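Local coordinates for phosphatidylglycerol lysyltransferase C-terminal domain-containing protein (Bacteroides thetaiotaomicron, PDB 2HQY), which is of unknown function but binds coenzyme A and belongs to the acetyltransferase clan, in a family named after the C-terminal domain of phosphatidylglycerol lysyltransferase, at residues V53-A58 and D85-N90; E229-H234 and Y251-R256; E236-D239 and A245-M248. One frame throughout, in Å; residues are numbered along the deposited sequence. Where two conformers were deposited one is given.

Contact 1. Residues V53-A58 and D85-N90; sequences VFKFWA and DKEKHN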
loop_
_atom_site.group_PDB
_atom_site.type_symbol
_atom_site.label_atom_id
_atom_site.label_comp_id
_atom_site.label_asym_id
_atom_site.label_seq_id
_atom_site.Cartn_x
_atom_site.Cartn_y
_atom_site.Cartn_z
ATOM N N VAL A 53 10.822 15.913 2.496
ATOM C CA VAL A 53 9.454 16.043 3.042
ATOM C C VAL A 53 8.575 14.829 2.724
ATOM O O VAL A 53 8.720 14.243 1.670
ATOM C CB VAL A 53 8.812 17.362 2.532
ATOM C CG1 VAL A 53 9.587 18.577 3.094
ATOM C CG2 VAL A 53 8.838 17.426 0.999
ATOM N N PHE A 54 7.694 14.439 3.648
ATOM C CA PHE A 54 6.834 13.251 3.474
ATOM C C PHE A 54 5.386 13.715 3.569
ATOM O O PHE A 54 5.092 14.700 4.266
ATOM C CB PHE A 54 7.112 12.186 4.528
ATOM C CG PHE A 54 8.475 11.551 4.418
ATOM C CD1 PHE A 54 8.700 10.507 3.523
ATOM C CD2 PHE A 54 9.538 12.023 5.185
ATOM C CE1 PHE A 54 9.982 9.901 3.403
ATOM C CE2 PHE A 54 10.831 11.431 5.078
ATOM C CZ PHE A 54 11.049 10.373 4.182
ATOM N N LYS A 55 4.512 13.023 2.830
ATOM C CA LYS A 55 3.066 13.311 2.772
ATOM C C LYS A 55 2.362 11.964 2.959
ATOM O O LYS A 55 2.734 10.973 2.279
ATOM C CB LYS A 55 2.738 13.951 1.429
ATOM C CG LYS A 55 1.265 14.203 1.101
ATOM C CD LYS A 55 1.202 14.890 -0.261
ATOM C CE LYS A 55 -0.219 15.354 -0.655
ATOM N NZ LYS A 55 -0.182 16.030 -2.016
ATOM N N PHE A 56 1.411 11.937 3.902
ATOM C CA PHE A 56 0.676 10.729 4.355
ATOM C C PHE A 56 -0.819 11.007 4.369
ATOM O O PHE A 56 -1.247 12.117 4.706
ATOM C CB PHE A 56 0.944 10.363 5.846
ATOM C CG PHE A 56 2.366 10.236 6.205
ATOM C CD1 PHE A 56 3.017 8.983 6.112
ATOM C CD2 PHE A 56 3.058 11.330 6.698
ATOM C CE1 PHE A 56 4.385 8.846 6.467
ATOM C CE2 PHE A 56 4.416 11.208 7.058
ATOM C CZ PHE A 56 5.085 9.986 6.938
ATOM N N TRP A 57 -1.604 9.976 4.095
ATOM C CA TRP A 57 -3.037 10.032 4.327
ATOM C C TRP A 57 -3.338 9.041 5.446
ATOM O O TRP A 57 -3.221 7.826 5.256
ATOM C CB TRP A 57 -3.808 9.654 3.061
ATOM C CG TRP A 57 -3.680 10.704 1.986
ATOM C CD1 TRP A 57 -2.741 10.745 0.990
ATOM C CD2 TRP A 57 -4.504 11.868 1.816
ATOM N NE1 TRP A 57 -2.947 11.855 0.191
ATOM C CE2 TRP A 57 -4.006 12.572 0.686
ATOM C CE3 TRP A 57 -5.605 12.393 2.515
ATOM C CZ2 TRP A 57 -4.593 13.756 0.222
ATOM C CZ3 TRP A 57 -6.191 13.579 2.050
ATOM C CH2 TRP A 57 -5.674 14.245 0.910
ATOM N N ALA A 58 -3.638 9.587 6.626
ATOM C CA ALA A 58 -4.026 8.797 7.790
ATOM C C ALA A 58 -5.533 8.826 7.803
ATOM O O ALA A 58 -6.148 9.755 8.383
ATOM C CB ALA A 58 -3.463 9.419 9.058
ATOM N N ASP A 85 -3.472 23.253 0.684
ATOM C CA ASP A 85 -4.550 24.037 0.035
ATOM C C ASP A 85 -5.085 23.340 -1.213
ATOM O O ASP A 85 -6.314 23.231 -1.392
ATOM C CB ASP A 85 -4.067 25.446 -0.343
ATOM C CG ASP A 85 -3.775 26.324 0.863
ATOM O OD1 ASP A 85 -4.173 25.980 2.002
ATOM O OD2 ASP A 85 -3.144 27.392 0.666
ATOM N N LYS A 86 -4.178 22.867 -2.073
ATOM C CA LYS A 86 -4.564 22.130 -3.285
ATOM C C LYS A 86 -5.347 20.859 -2.973
ATOM O O LYS A 86 -6.243 20.472 -3.732
ATOM C CB LYS A 86 -3.338 21.789 -4.136
ATOM C CG LYS A 86 -3.017 22.823 -5.203
ATOM C CD LYS A 86 -1.766 22.440 -6.004
ATOM C CE LYS A 86 -0.497 22.943 -5.327
ATOM N NZ LYS A 86 0.639 23.100 -6.272
ATOM N N GLU A 87 -4.999 20.212 -1.862
ATOM C CA GLU A 87 -5.694 19.022 -1.420
ATOM C C GLU A 87 -7.018 19.346 -0.728
ATOM O O GLU A 87 -7.801 18.430 -0.450
ATOM C CB GLU A 87 -4.793 18.196 -0.491
ATOM C CG GLU A 87 -3.517 17.701 -1.171
ATOM C CD GLU A 87 -3.761 16.607 -2.213
ATOM O OE1 GLU A 87 -4.931 16.217 -2.466
ATOM O OE2 GLU A 87 -2.765 16.126 -2.779
ATOM N N LYS A 88 -7.244 20.638 -0.464
ATOM C CA LYS A 88 -8.453 21.153 0.217
ATOM C C LYS A 88 -8.525 20.676 1.660
ATOM O O LYS A 88 -9.593 20.345 2.183
ATOM C CB LYS A 88 -9.724 20.811 -0.585
ATOM C CG LYS A 88 -9.733 21.497 -1.944
ATOM C CD LYS A 88 -10.961 21.150 -2.786
ATOM C CE LYS A 88 -10.857 21.771 -4.172
ATOM N NZ LYS A 88 -10.639 23.245 -4.035
ATOM N N HIS A 89 -7.354 20.611 2.295
ATOM C CA HIS A 89 -7.250 20.201 3.688
ATOM C C HIS A 89 -6.429 21.241 4.441
ATOM O O HIS A 89 -5.560 21.917 3.848
ATOM C CB HIS A 89 -6.592 18.811 3.808
ATOM C CG HIS A 89 -7.510 17.676 3.484
ATOM N ND1 HIS A 89 -7.999 16.816 4.444
ATOM C CD2 HIS A 89 -8.025 17.256 2.305
ATOM C CE1 HIS A 89 -8.790 15.924 3.872
ATOM N NE2 HIS A 89 -8.832 16.178 2.577
ATOM N N ASN A 90 -6.708 21.395 5.731
ATOM C CA ASN A 90 -5.840 22.213 6.555
ATOM C C ASN A 90 -4.441 21.593 6.548
ATOM O O ASN A 90 -4.279 20.401 6.252
ATOM C CB ASN A 90 -6.375 22.336 7.984
ATOM C CG ASN A 90 -5.664 23.421 8.776
ATOM O OD1 ASN A 90 -5.324 24.474 8.234
ATOM N ND2 ASN A 90 -5.423 23.166 10.058
#

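Contact 2. Residues E229-H234 and Y251-R256; sequences ETFGVH and YEFANR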
loop_
_atom_site.group_PDB
_atom_site.type_symbol
_atom_site.label_atom_id
_atom_site.label_comp_id
_atom_site.label_asym_id
_atom_site.label_seq_id
_atom_site.Cartn_x
_atom_site.Cartn_y
_atom_site.Cartn_z
ATOM N N GLU A 229 23.346 7.956 15.155
ATOM C CA GLU A 229 23.508 7.461 16.515
ATOM C C GLU A 229 22.298 6.751 17.172
ATOM O O GLU A 229 22.288 6.528 18.351
ATOM C CB GLU A 229 23.981 8.572 17.447
ATOM C CG GLU A 229 23.034 9.706 17.564
ATOM C CD GLU A 229 23.471 10.785 18.527
ATOM O OE1 GLU A 229 24.578 10.727 19.011
ATOM O OE2 GLU A 229 22.705 11.676 18.794
ATOM N N THR A 230 21.302 6.414 16.374
ATOM C CA THR A 230 20.065 5.809 16.879
ATOM C C THR A 230 19.687 4.626 15.992
ATOM O O THR A 230 19.566 4.765 14.777
ATOM C CB THR A 230 18.882 6.822 16.922
ATOM O OG1 THR A 230 19.317 8.059 17.521
ATOM C CG2 THR A 230 17.679 6.249 17.681
ATOM N N PHE A 231 19.554 3.464 16.615
ATOM C CA PHE A 231 19.098 2.254 15.918
ATOM C C PHE A 231 17.656 2.001 16.353
ATOM O O PHE A 231 17.354 2.091 17.551
ATOM C CB PHE A 231 19.986 1.086 16.333
ATOM C CG PHE A 231 19.833 -0.131 15.457
ATOM C CD1 PHE A 231 20.671 -0.317 14.362
ATOM C CD2 PHE A 231 18.830 -1.064 15.703
ATOM C CE1 PHE A 231 20.547 -1.452 13.536
ATOM C CE2 PHE A 231 18.682 -2.203 14.885
ATOM C CZ PHE A 231 19.543 -2.384 13.793
ATOM N N GLY A 232 16.781 1.630 15.425
ATOM C CA GLY A 232 15.381 1.393 15.773
ATOM C C GLY A 232 15.116 -0.100 15.746
ATOM O O GLY A 232 15.470 -0.784 14.787
ATOM N N VAL A 233 14.487 -0.610 16.791
ATOM C CA VAL A 233 14.005 -1.974 16.791
ATOM C C VAL A 233 12.522 -1.909 16.411
ATOM O O VAL A 233 11.708 -1.364 17.160
ATOM C CB VAL A 233 14.213 -2.672 18.181
ATOM C CG1 VAL A 233 13.672 -4.099 18.147
ATOM C CG2 VAL A 233 15.685 -2.682 18.526
ATOM N N HIS A 234 12.180 -2.434 15.241
ATOM C CA HIS A 234 10.816 -2.248 14.687
ATOM C C HIS A 234 9.831 -3.332 15.094
ATOM O O HIS A 234 8.625 -3.082 15.186
ATOM C CB HIS A 234 10.838 -2.113 13.151
ATOM C CG HIS A 234 11.764 -1.040 12.660
ATOM N ND1 HIS A 234 12.038 0.092 13.406
ATOM C CD2 HIS A 234 12.499 -0.931 11.525
ATOM C CE1 HIS A 234 12.926 0.833 12.759
ATOM N NE2 HIS A 234 13.210 0.241 11.610
ATOM N N TYR A 251 18.181 -8.833 24.547
ATOM C CA TYR A 251 19.581 -8.842 24.943
ATOM C C TYR A 251 20.529 -9.302 23.823
ATOM O O TYR A 251 21.536 -8.644 23.559
ATOM C CB TYR A 251 19.738 -9.730 26.172
ATOM C CG TYR A 251 21.158 -9.825 26.659
ATOM C CD1 TYR A 251 21.716 -8.806 27.422
ATOM C CD2 TYR A 251 21.948 -10.921 26.322
ATOM C CE1 TYR A 251 23.035 -8.898 27.879
ATOM C CE2 TYR A 251 23.280 -11.026 26.773
ATOM C CZ TYR A 251 23.808 -10.005 27.532
ATOM O OH TYR A 251 25.128 -10.123 27.964
ATOM N N GLU A 252 20.236 -10.427 23.173
ATOM C CA GLU A 252 21.157 -10.911 22.118
ATOM C C GLU A 252 21.242 -9.914 20.969
ATOM O O GLU A 252 22.327 -9.614 20.479
ATOM C CB GLU A 252 20.728 -12.295 21.602
ATOM C CG GLU A 252 21.001 -13.437 22.619
ATOM C CD GLU A 252 22.363 -14.087 22.426
ATOM O OE1 GLU A 252 23.161 -13.596 21.586
ATOM O OE2 GLU A 252 22.639 -15.083 23.139
ATOM N N PHE A 253 20.094 -9.392 20.528
ATOM C CA PHE A 253 20.121 -8.503 19.382
ATOM C C PHE A 253 20.764 -7.150 19.745
ATOM O O PHE A 253 21.476 -6.590 18.915
ATOM C CB PHE A 253 18.716 -8.346 18.782
ATOM C CG PHE A 253 18.683 -7.507 17.514
ATOM C CD1 PHE A 253 19.442 -7.867 16.403
ATOM C CD2 PHE A 253 17.890 -6.371 17.449
ATOM C CE1 PHE A 253 19.406 -7.110 15.228
ATOM C CE2 PHE A 253 17.843 -5.591 16.283
ATOM C CZ PHE A 253 18.601 -5.975 15.168
ATOM N N ALA A 254 20.562 -6.668 20.978
ATOM C CA ALA A 254 21.182 -5.390 21.414
ATOM C C ALA A 254 22.707 -5.499 21.251
ATOM O O ALA A 254 23.380 -4.563 20.803
ATOM C CB ALA A 254 20.787 -5.048 22.865
ATOM N N ASN A 255 23.231 -6.677 21.566
ATOM C CA ASN A 255 24.665 -6.921 21.423
ATOM C C ASN A 255 25.201 -6.960 19.996
ATOM O O ASN A 255 26.426 -6.839 19.774
ATOM C CB ASN A 255 25.067 -8.147 22.244
ATOM C CG ASN A 255 25.282 -7.776 23.708
ATOM O OD1 ASN A 255 26.325 -7.197 24.076
ATOM N ND2 ASN A 255 24.298 -8.066 24.539
ATOM N N ARG A 256 24.292 -7.142 19.041
ATOM C CA ARG A 256 24.633 -7.146 17.607
ATOM C C ARG A 256 24.518 -5.749 16.969
ATOM O O ARG A 256 25.059 -5.501 15.887
ATOM C CB ARG A 256 23.738 -8.137 16.859
ATOM C CG ARG A 256 23.832 -9.591 17.360
ATOM C CD ARG A 256 25.279 -10.141 17.318
ATOM N NE ARG A 256 25.275 -11.573 17.639
ATOM C CZ ARG A 256 25.378 -12.580 16.773
ATOM N NH1 ARG A 256 25.583 -12.364 15.469
ATOM N NH2 ARG A 256 25.330 -13.826 17.252
#

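Contact 3. Residues E236-D239 and A245-M248; sequences EKAD and AYAM. With COA (coenzyme A), chain C.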
loop_
_atom_site.group_PDB
_atom_site.type_symbol
_atom_site.label_atom_id
_atom_site.label_comp_id
_atom_site.label_asym_id
_atom_site.label_seq_id
_atom_site.Cartn_x
_atom_site.Cartn_y
_atom_site.Cartn_z
ATOM N N GLU A 236 9.399 -7.110 17.487
ATOM C CA GLU A 236 9.854 -8.183 18.354
ATOM C C GLU A 236 8.675 -9.106 18.642
ATOM O O GLU A 236 7.640 -8.653 19.155
ATOM C CB GLU A 236 10.419 -7.573 19.648
ATOM C CG GLU A 236 11.267 -8.497 20.485
ATOM C CD GLU A 236 11.766 -7.786 21.742
ATOM O OE1 GLU A 236 12.978 -7.477 21.808
ATOM O OE2 GLU A 236 10.927 -7.486 22.629
ATOM N N LYS A 237 8.793 -10.388 18.285
ATOM C CA LYS A 237 7.712 -11.364 18.463
ATOM C C LYS A 237 8.266 -12.595 19.118
ATOM O O LYS A 237 9.370 -13.030 18.790
ATOM C CB LYS A 237 7.101 -11.821 17.129
ATOM C CG LYS A 237 6.408 -10.760 16.317
ATOM C CD LYS A 237 5.132 -10.339 16.980
ATOM C CE LYS A 237 4.400 -9.384 16.080
ATOM N NZ LYS A 237 3.239 -8.874 16.821
ATOM N N ALA A 238 7.492 -13.175 20.036
ATOM C CA ALA A 238 7.901 -14.400 20.695
ATOM C C ALA A 238 6.711 -15.326 20.915
ATOM O O ALA A 238 5.553 -14.869 21.013
ATOM C CB ALA A 238 8.642 -14.093 22.013
ATOM N N ASP A 239 7.004 -16.629 20.892
ATOM C CA ASP A 239 6.053 -17.673 21.286
ATOM C C ASP A 239 5.813 -17.463 22.787
ATOM O O ASP A 239 6.747 -17.478 23.600
ATOM C CB ASP A 239 6.663 -19.056 20.988
ATOM C CG ASP A 239 5.756 -20.217 21.364
ATOM O OD1 ASP A 239 4.791 -20.053 22.141
ATOM O OD2 ASP A 239 6.051 -21.336 20.896
ATOM N N ALA A 245 11.746 -15.523 26.643
ATOM C CA ALA A 245 12.159 -15.370 25.260
ATOM C C ALA A 245 12.228 -13.904 24.824
ATOM O O ALA A 245 13.154 -13.537 24.125
ATOM C CB ALA A 245 11.269 -16.175 24.313
ATOM N N TYR A 246 11.259 -13.077 25.214
ATOM C CA TYR A 246 11.349 -11.637 24.891
ATOM C C TYR A 246 12.603 -11.000 25.494
ATOM O O TYR A 246 13.319 -10.245 24.810
ATOM C CB TYR A 246 10.097 -10.868 25.345
ATOM C CG TYR A 246 8.938 -10.951 24.363
ATOM C CD1 TYR A 246 7.754 -11.623 24.696
ATOM C CD2 TYR A 246 9.030 -10.357 23.087
ATOM C CE1 TYR A 246 6.666 -11.681 23.786
ATOM C CE2 TYR A 246 7.966 -10.425 22.168
ATOM C CZ TYR A 246 6.789 -11.086 22.521
ATOM O OH TYR A 246 5.737 -11.157 21.615
ATOM N N ALA A 247 12.892 -11.316 26.760
ATOM C CA ALA A 247 14.110 -10.772 27.405
ATOM C C ALA A 247 15.389 -11.216 26.684
ATOM O O ALA A 247 16.294 -10.395 26.449
ATOM C CB ALA A 247 14.188 -11.169 28.911
ATOM N N MET A 248 15.485 -12.509 26.371
ATOM C CA MET A 248 16.721 -13.038 25.767
ATOM C C MET A 248 16.960 -12.483 24.348
ATOM O O MET A 248 18.106 -12.130 24.010
ATOM C CB MET A 248 16.760 -14.565 25.747
ATOM C CG MET A 248 18.082 -15.096 25.119
ATOM S SD MET A 248 19.560 -14.448 26.048
ATOM C CE MET A 248 19.228 -15.525 27.265
HETATM N N1A COA C . 1.355 -3.988 17.744
HETATM C C2A COA C . 2.170 -5.000 18.102
HETATM N N3A COA C . 1.875 -5.798 19.138
HETATM C C4A COA C . 0.731 -5.600 19.854
HETATM C C5A COA C . -0.131 -4.565 19.507
HETATM C C6A COA C . 0.203 -3.747 18.417
HETATM N N6A COA C . -0.587 -2.721 18.013
HETATM N N7A COA C . -1.167 -4.618 20.384
HETATM C C8A COA C . -0.957 -5.652 21.237
HETATM N N9A COA C . 0.213 -6.229 20.925
HETATM C C1B COA C . 0.814 -7.441 21.550
HETATM C C2B COA C . 1.397 -7.408 22.959
HETATM O O2B COA C . 2.779 -7.059 22.930
HETATM C C3B COA C . 1.250 -8.874 23.340
HETATM O O3B COA C . 2.311 -9.661 22.789
HETATM P P3B COA C . 2.746 -11.059 23.465
HETATM O O7A COA C . 3.545 -10.600 24.683
HETATM O O8A COA C . 3.518 -11.797 22.379
HETATM O O9A COA C . 1.473 -11.774 23.860
HETATM C C4B COA C . -0.036 -9.337 22.676
HETATM O O4B COA C . -0.210 -8.459 21.558
HETATM C C5B COA C . -1.240 -9.280 23.625
HETATM O O5B COA C . -0.960 -8.343 24.676
HETATM P P1A COA C . -2.009 -7.281 25.318
HETATM O O1A COA C . -1.196 -6.187 25.979
HETATM O O2A COA C . -3.086 -6.895 24.313
HETATM O O3A COA C . -2.646 -8.190 26.494
HETATM O O4A COA C . -3.890 -10.204 27.392
HETATM O O5A COA C . -4.201 -9.475 24.895
HETATM O O HOH W 1 11.931 -7.375 25.199
HETATM O O HOH W 2 4.998 -8.457 21.303
#

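Contact 1. Residues V53-A58 and D85-N90
The ammonium group of K55 and the carboxylate of E87 form a salt bridge, with NZ of K55 2.7 Å from OE2 of E87. The lysine arrives on the anti side of that oxygen, 17° out of the carboxylate plane. The other oxygen, OE1 of E87, lies beside the rim of the W57 indole, 3.7 Å from CZ2 and near the ring plane. The same indole turns its edge to the face of H89, a T-shaped pair with CZ3 of W57 3.7 Å from NE2 of H89 and the planes at 85°. With CG anti to the backbone N (chi1 174°) and an extended chain beyond it, K55 reaches straight across to the helix end, whereas the chi2 bend of E87 turns OE2 to K55 and OE1 to W57. A Schellman motif, with K88 at positive phi, ends the helix between E87 and H89. NZ of K55 has a second acidic partner in D83, and NE2 of H89 is hydrogen-bonded to Q166 of the second subunit, whose H199 stacks on W57. Strand 51-58, antiparallel to 44-48 and 61-69, is thus joined to the C-terminal end of helix 73-87, where L62 of strand 61-69 touches both W57 and E87.

Contact 2. Residues E229-H234 and Y251-R256
F253 reaches from its helix toward F231 and V233 on strand 230-238, and its ring carries the helix side of this apolar contact. From CB the side chain leaves with CG anti to the backbone N (chi1 -176°), which directs the ring at the strand. CE2 of F253 is the atom shared by both strand residues: it lies 3.8 Å from CE2 of F231 and 4.3 Å from CG2 of V233. The valine methyl comes in at the ring edge, near its plane. At the tip, CZ of F253 meets the far end of the other phenyl, 3.8 Å from CE2 of F231 and 4.0 Å from CZ of F231. The two phenylalanine side chains cross at about a right angle, but their ring planes are 67° apart and the pair is oblique, with centroids separated by 5.8 Å. No hydrogen bond spans the segments; three buried residues join them by van der Waals contact. T221 of strand 216-227 touches both V233 and F253, and Y157 of strand 156-159 also packs on F253. This packs helix 245-256 of a beta-alpha-beta unit on its first strand, 230-238, consistent with the acetyltransferase-clan fold, and that strand runs between antiparallel 216-227 and parallel 263-265.

Contact 3. Residues E236-D239 and A245-M248
The end of strand 230-238 and the first turn of helix 245-256 approach most closely at A238 and Y246, whose CA atoms are 6.1 Å apart. They belong to a beta-alpha-beta unit completed by strand 263-265, and A238 and Y246 both line the coenzyme A pocket. The methyl of A238 sits over the centre of the Y246 ring in a CH-pi contact: CB of A238 is 3.5 Å from the ring centroid and only 9° off the normal. That methyl also meets CB of A245, so it touches two successive helix residues. With CG anti to the carbonyl carbon (chi1 -83°), the Y246 ring reaches across the strand at nearly a right angle, bringing OH to the backbone N of A238, which donates a weak hydrogen bond to it. E236 crosses the ring obliquely, bringing OE2 to 3.5 Å from CD2 of Y246, with carboxylate and ring planes 49° apart. R266 forms a salt bridge with this carboxylate, and a water bound to OE2 of E236 makes a weaker bond to the backbone O of Y246. K237, on the other face of the strand, forms a salt bridge through NZ with E190 and a cation-pi contact with W175, both coenzyme A-binding residues. A second water donates to OH of Y246 and to O3B of coenzyme A, adding an indirect link to the ligand. Near the plane of its ring, OH of Y246 donates a hydrogen bond to O8A of the coenzyme A 3'-phosphate, modelled at 2.4 Å, a length to be read with caution.

In the fold
From the N terminus, contact 1 closes first, returning the end of helix 73-87 to strand 51-58 after strand 61-69 has intervened. It is finished long before contact 2 opens, and the two lie on opposite sides of the chain's centre, about 33 Å apart between centres. Contacts 2 and 3 share strand 230-238 and helix 245-256. Contact 3 closes the short turn between them and is nested inside the loop closed by contact 2, their centres about 14 Å apart. Together they pin the helix at both ends, beside coenzyme A in contact 3 and deeper in the core in contact 2, whereas contact 1 lies at the subunit interface.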